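Local coordinates for protein adenylosuccinate lyase (Francisella tularensis subsp. tularensis SCHU S4, PDB 4EEI) that probably cleaves adenylosuccinate to AMP and fumarate, and the succinyl-carboxamide ribotide SAICAR to AICAR and fumarate, in purine biosynthesis, at residues M148-V159 with L419-V430. Sequence-based numbering, arbitrary orientation.
Sequences MSFGQKFLGAYV and LKEIDHVFDRSV. With K (potassium ion), chain V.
Leu155 lays its CD2 methyl on one face of the Phe426 ring. This is a CH-pi contact, with CD2 3.8 Å from the ring centroid. Ile422 CD1, one turn earlier in the helix of Phe426, lies at the ring edge. Lys132 of the same chain makes a cation-pi contact with this ring. The motif is a nearly parallel helix pair. The short C-terminal helix 422-429 lies along the start of helix 151-173, which belongs to the mainly helical lyase 1 (fumarase/aspartase superfamily) fold, and the axes of the two segments cross at 20°. They stand 11.1 Å apart at closest approach, and side chains meet between them.

The Tyr158 ring is met at its edge, where Ser429 O lies near the ring plane, 3.6 Å from CE2. Val430 CG2 approaches the same CE2 obliquely. Leu155 is central. Its CG is anti to the backbone N (chi1 -172°), and CD2 reaches Val425 CG1 and the CB and OG of Ser429 as well as the ring.

Before the helices, Leu419 CD1 packs on the backbone of Met148 and Ser149 at the end of strand 143-149. Ile422 CD1 touches Ser149 CB. The extended Gln152 chain runs alongside Ile422, head to tail, which brings OE1 to 3.2 Å from Ile422 CD1. No hydrogen bond joins the two segments. Ser149 OG bonds instead to Lys132 O, and the Gln152 side-chain amide turns to Gly185 of the second subunit for its main polar contact.

At the far end, Val159 CG1 meets Ser429 CB at 3.6 Å. Carbonyls of Asp427, Val430, Lys431 and Arg433 bind a potassium ion, with a water as fifth ligand. Ser429 OG turns back into its own helix and donates to Val425 O at 2.7 Å, tilted 29° from the carbonyl plane.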
ATOM      1  N   MET B 148     -22.348  25.009 -14.537  1.00 21.65           N
ATOM      2  CA  MET B 148     -21.843  25.401 -13.227  1.00 22.64           C
ATOM      3  C   MET B 148     -20.788  26.462 -13.474  1.00 25.05           C
ATOM      4  O   MET B 148     -20.447  26.743 -14.622  1.00 26.12           O
ATOM      5  CB  MET B 148     -21.184  24.209 -12.542  1.00 22.09           C
ATOM      6  CG  MET B 148     -19.964  23.715 -13.314  1.00 22.07           C
ATOM      7  SD  MET B 148     -19.226  22.235 -12.604  1.00 31.65           S
ATOM      8  CE  MET B 148     -18.611  22.874 -11.033  1.00 34.38           C
ATOM      9  N   SER B 149     -20.244  27.040 -12.410  1.00 24.51           N
ATOM     10  CA  SER B 149     -19.146  27.988 -12.563  1.00 25.02           C
ATOM     11  C   SER B 149     -17.834  27.233 -12.793  1.00 24.76           C
ATOM     12  O   SER B 149     -17.510  26.311 -12.051  1.00 25.62           O
ATOM     13  CB  SER B 149     -19.014  28.848 -11.315  1.00 27.02           C
ATOM     14  OG  SER B 149     -17.737  29.450 -11.275  1.00 29.47           O
ATOM     15  N   PHE B 150     -17.079  27.620 -13.814  1.00 23.19           N
ATOM     16  CA  PHE B 150     -15.796  26.969 -14.099  1.00 22.01           C
ATOM     17  C   PHE B 150     -14.852  27.206 -12.926  1.00 22.79           C
ATOM     18  O   PHE B 150     -14.066  26.326 -12.548  1.00 22.30           O
ATOM     19  CB  PHE B 150     -15.199  27.539 -15.391  1.00 23.39           C
ATOM     20  CG  PHE B 150     -14.019  26.758 -15.928  1.00 23.35           C
ATOM     21  CD1 PHE B 150     -12.721  27.157 -15.656  1.00 25.96           C
ATOM     22  CD2 PHE B 150     -14.214  25.634 -16.726  1.00 24.85           C
ATOM     23  CE1 PHE B 150     -11.633  26.453 -16.173  1.00 27.92           C
ATOM     24  CE2 PHE B 150     -13.133  24.920 -17.234  1.00 25.70           C
ATOM     25  CZ  PHE B 150     -11.844  25.335 -16.960  1.00 25.44           C
ATOM     26  N   GLY B 151     -14.949  28.390 -12.325  1.00 23.55           N
ATOM     27  CA  GLY B 151     -14.100  28.734 -11.194  1.00 22.10           C
ATOM     28  C   GLY B 151     -14.281  27.831  -9.990  1.00 26.10           C
ATOM     29  O   GLY B 151     -13.379  27.690  -9.157  1.00 25.73           O
ATOM     30  N   GLN B 152     -15.449  27.209  -9.887  1.00 25.17           N
ATOM     31  CA  GLN B 152     -15.700  26.309  -8.776  1.00 26.40           C
ATOM     32  C   GLN B 152     -14.802  25.067  -8.857  1.00 24.96           C
ATOM     33  O   GLN B 152     -14.538  24.411  -7.840  1.00 23.65           O
ATOM     34  CB  GLN B 152     -17.178  25.932  -8.743  1.00 31.82           C
ATOM     35  CG  GLN B 152     -17.587  25.175  -7.504  1.00 32.82           C
ATOM     36  CD  GLN B 152     -19.083  25.189  -7.293  1.00 41.20           C
ATOM     37  OE1 GLN B 152     -19.721  26.240  -7.384  1.00 42.80           O
ATOM     38  NE2 GLN B 152     -19.655  24.024  -7.005  1.00 43.80           N
ATOM     39  N   LYS B 153     -14.308  24.750 -10.054  1.00 26.22           N
ATOM     40  CA  LYS B 153     -13.366  23.632 -10.184  1.00 23.57           C
ATOM     41  C   LYS B 153     -12.092  23.966  -9.419  1.00 24.10           C
ATOM     42  O   LYS B 153     -11.595  23.167  -8.627  1.00 23.63           O
ATOM     43  CB  LYS B 153     -13.037  23.340 -11.650  1.00 25.61           C
ATOM     44  CG  LYS B 153     -14.211  22.798 -12.473  1.00 26.43           C
ATOM     45  CD  LYS B 153     -13.827  22.704 -13.951  1.00 28.50           C
ATOM     46  CE  LYS B 153     -14.914  22.015 -14.785  1.00 27.50           C
ATOM     47  NZ  LYS B 153     -15.153  20.606 -14.348  1.00 26.61           N
ATOM     48  N   PHE B 154     -11.570  25.160  -9.649  1.00 25.80           N
ATOM     49  CA  PHE B 154     -10.365  25.579  -8.953  1.00 23.79           C
ATOM     50  C   PHE B 154     -10.631  25.833  -7.479  1.00 22.26           C
ATOM     51  O   PHE B 154      -9.765  25.608  -6.651  1.00 17.78           O
ATOM     52  CB  PHE B 154      -9.792  26.839  -9.597  1.00 20.70           C
ATOM     53  CG  PHE B 154      -9.320  26.634 -11.000  1.00 24.74           C
ATOM     54  CD1 PHE B 154      -8.191  25.870 -11.254  1.00 25.91           C
ATOM     55  CD2 PHE B 154      -9.996  27.210 -12.065  1.00 28.54           C
ATOM     56  CE1 PHE B 154      -7.745  25.674 -12.559  1.00 28.05           C
ATOM     57  CE2 PHE B 154      -9.557  27.023 -13.366  1.00 34.72           C
ATOM     58  CZ  PHE B 154      -8.428  26.252 -13.609  1.00 34.13           C
ATOM     59  N   LEU B 155     -11.817  26.331  -7.148  1.00 22.96           N
ATOM     60  CA  LEU B 155     -12.120  26.620  -5.754  1.00 22.25           C
ATOM     61  C   LEU B 155     -12.227  25.322  -4.962  1.00 21.69           C
ATOM     62  O   LEU B 155     -11.870  25.267  -3.783  1.00 18.36           O
ATOM     63  CB  LEU B 155     -13.413  27.442  -5.628  1.00 20.94           C
ATOM     64  CG  LEU B 155     -13.710  27.948  -4.211  1.00 24.18           C
ATOM     65  CD1 LEU B 155     -12.721  29.057  -3.797  1.00 25.70           C
ATOM     66  CD2 LEU B 155     -15.155  28.449  -4.088  1.00 21.97           C
ATOM     67  N   GLY B 156     -12.710  24.267  -5.614  1.00 18.26           N
ATOM     68  CA  GLY B 156     -12.804  22.963  -4.976  1.00 20.40           C
ATOM     69  C   GLY B 156     -11.445  22.382  -4.632  1.00 20.32           C
ATOM     70  O   GLY B 156     -11.279  21.687  -3.614  1.00 19.61           O
ATOM     71  N   ALA B 157     -10.469  22.642  -5.490  1.00 15.86           N
ATOM     72  CA  ALA B 157      -9.107  22.227  -5.203  1.00 19.39           C
ATOM     73  C   ALA B 157      -8.549  23.122  -4.101  1.00 21.83           C
ATOM     74  O   ALA B 157      -7.871  22.647  -3.190  1.00 23.81           O
ATOM     75  CB  ALA B 157      -8.261  22.317  -6.439  1.00 20.72           C
ATOM     76  N   TYR B 158      -8.826  24.422  -4.194  1.00 21.31           N
ATOM     77  CA  TYR B 158      -8.373  25.367  -3.168  1.00 21.45           C
ATOM     78  C   TYR B 158      -8.757  24.930  -1.761  1.00 19.97           C
ATOM     79  O   TYR B 158      -7.897  24.832  -0.880  1.00 20.67           O
ATOM     80  CB  TYR B 158      -8.920  26.771  -3.448  1.00 20.38           C
ATOM     81  CG  TYR B 158      -8.752  27.757  -2.308  1.00 22.28           C
ATOM     82  CD1 TYR B 158      -7.541  28.396  -2.086  1.00 23.85           C
ATOM     83  CD2 TYR B 158      -9.813  28.052  -1.463  1.00 22.07           C
ATOM     84  CE1 TYR B 158      -7.389  29.301  -1.053  1.00 24.41           C
ATOM     85  CE2 TYR B 158      -9.669  28.954  -0.426  1.00 25.67           C
ATOM     86  CZ  TYR B 158      -8.458  29.577  -0.232  1.00 25.28           C
ATOM     87  OH  TYR B 158      -8.318  30.474   0.802  1.00 24.71           O
ATOM     88  N   VAL B 159     -10.043  24.667  -1.537  1.00 18.17           N
ATOM     89  CA  VAL B 159     -10.486  24.316  -0.195  1.00 19.65           C
ATOM     90  C   VAL B 159      -9.865  23.004   0.282  1.00 20.61           C
ATOM     91  O   VAL B 159      -9.593  22.841   1.471  1.00 20.48           O
ATOM     92  CB  VAL B 159     -12.028  24.287  -0.045  1.00 22.35           C
ATOM     93  CG1 VAL B 159     -12.603  25.681  -0.258  1.00 23.70           C
ATOM     94  CG2 VAL B 159     -12.658  23.284  -1.018  1.00 21.51           C
ATOM     95  N   LEU B 419     -25.662  29.706 -11.811  1.00 32.54           N
ATOM     96  CA  LEU B 419     -24.601  30.352 -11.045  1.00 33.41           C
ATOM     97  C   LEU B 419     -25.192  31.245  -9.954  1.00 34.25           C
ATOM     98  O   LEU B 419     -24.506  32.115  -9.412  1.00 31.75           O
ATOM     99  CB  LEU B 419     -23.686  31.164 -11.967  1.00 38.52           C
ATOM    100  CG  LEU B 419     -22.481  30.435 -12.571  1.00 39.77           C
ATOM    101  CD1 LEU B 419     -22.884  29.332 -13.532  1.00 41.31           C
ATOM    102  CD2 LEU B 419     -21.565  31.418 -13.266  1.00 43.48           C
ATOM    103  N   LYS B 420     -26.465  31.013  -9.639  1.00 32.58           N
ATOM    104  CA  LYS B 420     -27.214  31.813  -8.663  1.00 36.72           C
ATOM    105  C   LYS B 420     -26.516  31.945  -7.302  1.00 33.40           C
ATOM    106  O   LYS B 420     -26.516  33.017  -6.702  1.00 33.22           O
ATOM    107  CB  LYS B 420     -28.607  31.203  -8.463  1.00 41.25           C
ATOM    108  CG  LYS B 420     -29.506  31.938  -7.472  1.00 45.28           C
ATOM    109  CD  LYS B 420     -30.768  31.111  -7.151  1.00 48.55           C
ATOM    110  CE  LYS B 420     -30.454  29.905  -6.248  1.00 46.78           C
ATOM    111  NZ  LYS B 420     -31.269  28.679  -6.545  1.00 42.33           N
ATOM    112  N   GLU B 421     -25.919  30.861  -6.820  1.00 27.99           N
ATOM    113  CA  GLU B 421     -25.352  30.853  -5.474  1.00 30.30           C
ATOM    114  C   GLU B 421     -23.825  30.930  -5.445  1.00 28.57           C
ATOM    115  O   GLU B 421     -23.212  30.728  -4.391  1.00 26.21           O
ATOM    116  CB  GLU B 421     -25.806  29.600  -4.715  1.00 30.39           C
ATOM    117  CG  GLU B 421     -27.315  29.491  -4.521  1.00 37.62           C
ATOM    118  CD  GLU B 421     -27.828  30.344  -3.378  1.00 46.24           C
ATOM    119  OE1 GLU B 421     -27.034  31.091  -2.775  1.00 53.38           O
ATOM    120  OE2 GLU B 421     -29.027  30.266  -3.073  1.00 51.89           O
ATOM    121  N   ILE B 422     -23.208  31.222  -6.582  1.00 25.36           N
ATOM    122  CA  ILE B 422     -21.748  31.143  -6.660  1.00 30.65           C
ATOM    123  C   ILE B 422     -21.057  32.116  -5.687  1.00 27.39           C
ATOM    124  O   ILE B 422     -19.997  31.799  -5.150  1.00 23.42           O
ATOM    125  CB  ILE B 422     -21.238  31.327  -8.112  1.00 28.19           C
ATOM    126  CG1 ILE B 422     -19.793  30.840  -8.248  1.00 27.60           C
ATOM    127  CG2 ILE B 422     -21.355  32.766  -8.546  1.00 30.05           C
ATOM    128  CD1 ILE B 422     -19.614  29.389  -7.843  1.00 27.90           C
ATOM    129  N   ASP B 423     -21.677  33.272  -5.433  1.00 26.43           N
ATOM    130  CA  ASP B 423     -21.123  34.240  -4.482  1.00 28.76           C
ATOM    131  C   ASP B 423     -21.037  33.636  -3.078  1.00 29.00           C
ATOM    132  O   ASP B 423     -20.033  33.791  -2.378  1.00 28.68           O
ATOM    133  CB  ASP B 423     -21.980  35.511  -4.427  1.00 29.96           C
ATOM    134  CG  ASP B 423     -21.832  36.382  -5.665  1.00 37.02           C
ATOM    135  OD1 ASP B 423     -21.213  35.935  -6.652  1.00 38.85           O
ATOM    136  OD2 ASP B 423     -22.347  37.517  -5.646  1.00 39.52           O
ATOM    137  N   HIS B 424     -22.096  32.944  -2.671  1.00 25.50           N
ATOM    138  CA  HIS B 424     -22.152  32.334  -1.347  1.00 29.29           C
ATOM    139  C   HIS B 424     -21.100  31.242  -1.168  1.00 27.29           C
ATOM    140  O   HIS B 424     -20.526  31.091  -0.087  1.00 23.41           O
ATOM    141  CB  HIS B 424     -23.537  31.741  -1.098  1.00 32.77           C
ATOM    142  CG  HIS B 424     -24.613  32.766  -0.925  1.00 45.62           C
ATOM    143  ND1 HIS B 424     -25.737  32.803  -1.725  1.00 52.86           N
ATOM    144  CD2 HIS B 424     -24.747  33.779  -0.040  1.00 51.74           C
ATOM    145  CE1 HIS B 424     -26.510  33.805  -1.344  1.00 55.69           C
ATOM    146  NE2 HIS B 424     -25.935  34.413  -0.323  1.00 56.02           N
ATOM    147  N   VAL B 425     -20.878  30.465  -2.222  1.00 24.32           N
ATOM    148  CA  VAL B 425     -19.917  29.369  -2.171  1.00 20.80           C
ATOM    149  C   VAL B 425     -18.506  29.922  -2.002  1.00 22.32           C
ATOM    150  O   VAL B 425     -17.727  29.419  -1.189  1.00 27.31           O
ATOM    151  CB  VAL B 425     -20.006  28.501  -3.440  1.00 24.99           C
ATOM    152  CG1 VAL B 425     -18.921  27.423  -3.442  1.00 26.50           C
ATOM    153  CG2 VAL B 425     -21.390  27.862  -3.541  1.00 27.81           C
ATOM    154  N   PHE B 426     -18.179  30.956  -2.771  1.00 22.48           N
ATOM    155  CA  PHE B 426     -16.879  31.606  -2.654  1.00 22.69           C
ATOM    156  C   PHE B 426     -16.704  32.219  -1.263  1.00 26.31           C
ATOM    157  O   PHE B 426     -15.672  32.021  -0.623  1.00 25.51           O
ATOM    158  CB  PHE B 426     -16.708  32.671  -3.743  1.00 21.51           C
ATOM    159  CG  PHE B 426     -16.073  32.151  -5.003  1.00 23.63           C
ATOM    160  CD1 PHE B 426     -16.781  31.308  -5.862  1.00 22.50           C
ATOM    161  CD2 PHE B 426     -14.762  32.483  -5.318  1.00 25.27           C
ATOM    162  CE1 PHE B 426     -16.189  30.807  -7.023  1.00 25.45           C
ATOM    163  CE2 PHE B 426     -14.160  31.998  -6.486  1.00 29.55           C
ATOM    164  CZ  PHE B 426     -14.877  31.155  -7.337  1.00 28.38           C
ATOM    165  N   ASP B 427     -17.714  32.951  -0.795  1.00 24.39           N
ATOM    166  CA  ASP B 427     -17.640  33.577   0.523  1.00 27.98           C
ATOM    167  C   ASP B 427     -17.452  32.585   1.682  1.00 25.08           C
ATOM    168  O   ASP B 427     -16.666  32.843   2.584  1.00 26.54           O
ATOM    169  CB  ASP B 427     -18.849  34.494   0.784  1.00 26.90           C
ATOM    170  CG  ASP B 427     -18.754  35.831   0.050  1.00 33.17           C
ATOM    171  OD1 ASP B 427     -17.641  36.209  -0.387  1.00 28.81           O
ATOM    172  OD2 ASP B 427     -19.798  36.519  -0.068  1.00 33.42           O
ATOM    173  N   ARG B 428     -18.146  31.449   1.673  1.00 23.52           N
ATOM    174  CA  ARG B 428     -17.988  30.506   2.775  1.00 25.69           C
ATOM    175  C   ARG B 428     -16.686  29.704   2.656  1.00 24.91           C
ATOM    176  O   ARG B 428     -16.246  29.078   3.615  1.00 27.01           O
ATOM    177  CB  ARG B 428     -19.183  29.544   2.845  1.00 26.83           C
ATOM    178  CG  ARG B 428     -19.215  28.536   1.690  1.00 22.96           C
ATOM    179  CD  ARG B 428     -20.482  27.683   1.687  1.00 29.96           C
ATOM    180  NE  ARG B 428     -20.436  26.680   0.621  1.00 30.70           N
ATOM    181  CZ  ARG B 428     -21.496  26.028   0.156  1.00 26.81           C
ATOM    182  NH1 ARG B 428     -22.705  26.277   0.650  1.00 24.11           N
ATOM    183  NH2 ARG B 428     -21.347  25.132  -0.816  1.00 21.74           N
ATOM    184  N   SER B 429     -16.084  29.715   1.474  1.00 22.32           N
ATOM    185  CA  SER B 429     -14.881  28.920   1.217  1.00 27.38           C
ATOM    186  C   SER B 429     -13.590  29.670   1.544  1.00 29.65           C
ATOM    187  O   SER B 429     -12.537  29.064   1.760  1.00 27.59           O
ATOM    188  CB  SER B 429     -14.852  28.492  -0.256  1.00 25.99           C
ATOM    189  OG  SER B 429     -15.864  27.536  -0.504  1.00 27.10           O
ATOM    190  N   VAL B 430     -13.668  30.993   1.554  1.00 24.81           N
ATOM    191  CA  VAL B 430     -12.495  31.823   1.803  1.00 26.42           C
ATOM    192  C   VAL B 430     -12.746  32.662   3.048  1.00 30.46           C
ATOM    193  O   VAL B 430     -13.657  33.489   3.059  1.00 29.43           O
ATOM    194  CB  VAL B 430     -12.222  32.735   0.600  1.00 27.54           C
ATOM    195  CG1 VAL B 430     -11.006  33.631   0.862  1.00 29.40           C
ATOM    196  CG2 VAL B 430     -12.014  31.894  -0.662  1.00 26.44           C
TER
HETATM  197  K     K V 510     -15.490  34.171   4.277  1.00 58.64           K
HETATM  198  O   HOH W   1     -15.678  31.675   5.363  1.00 35.73           O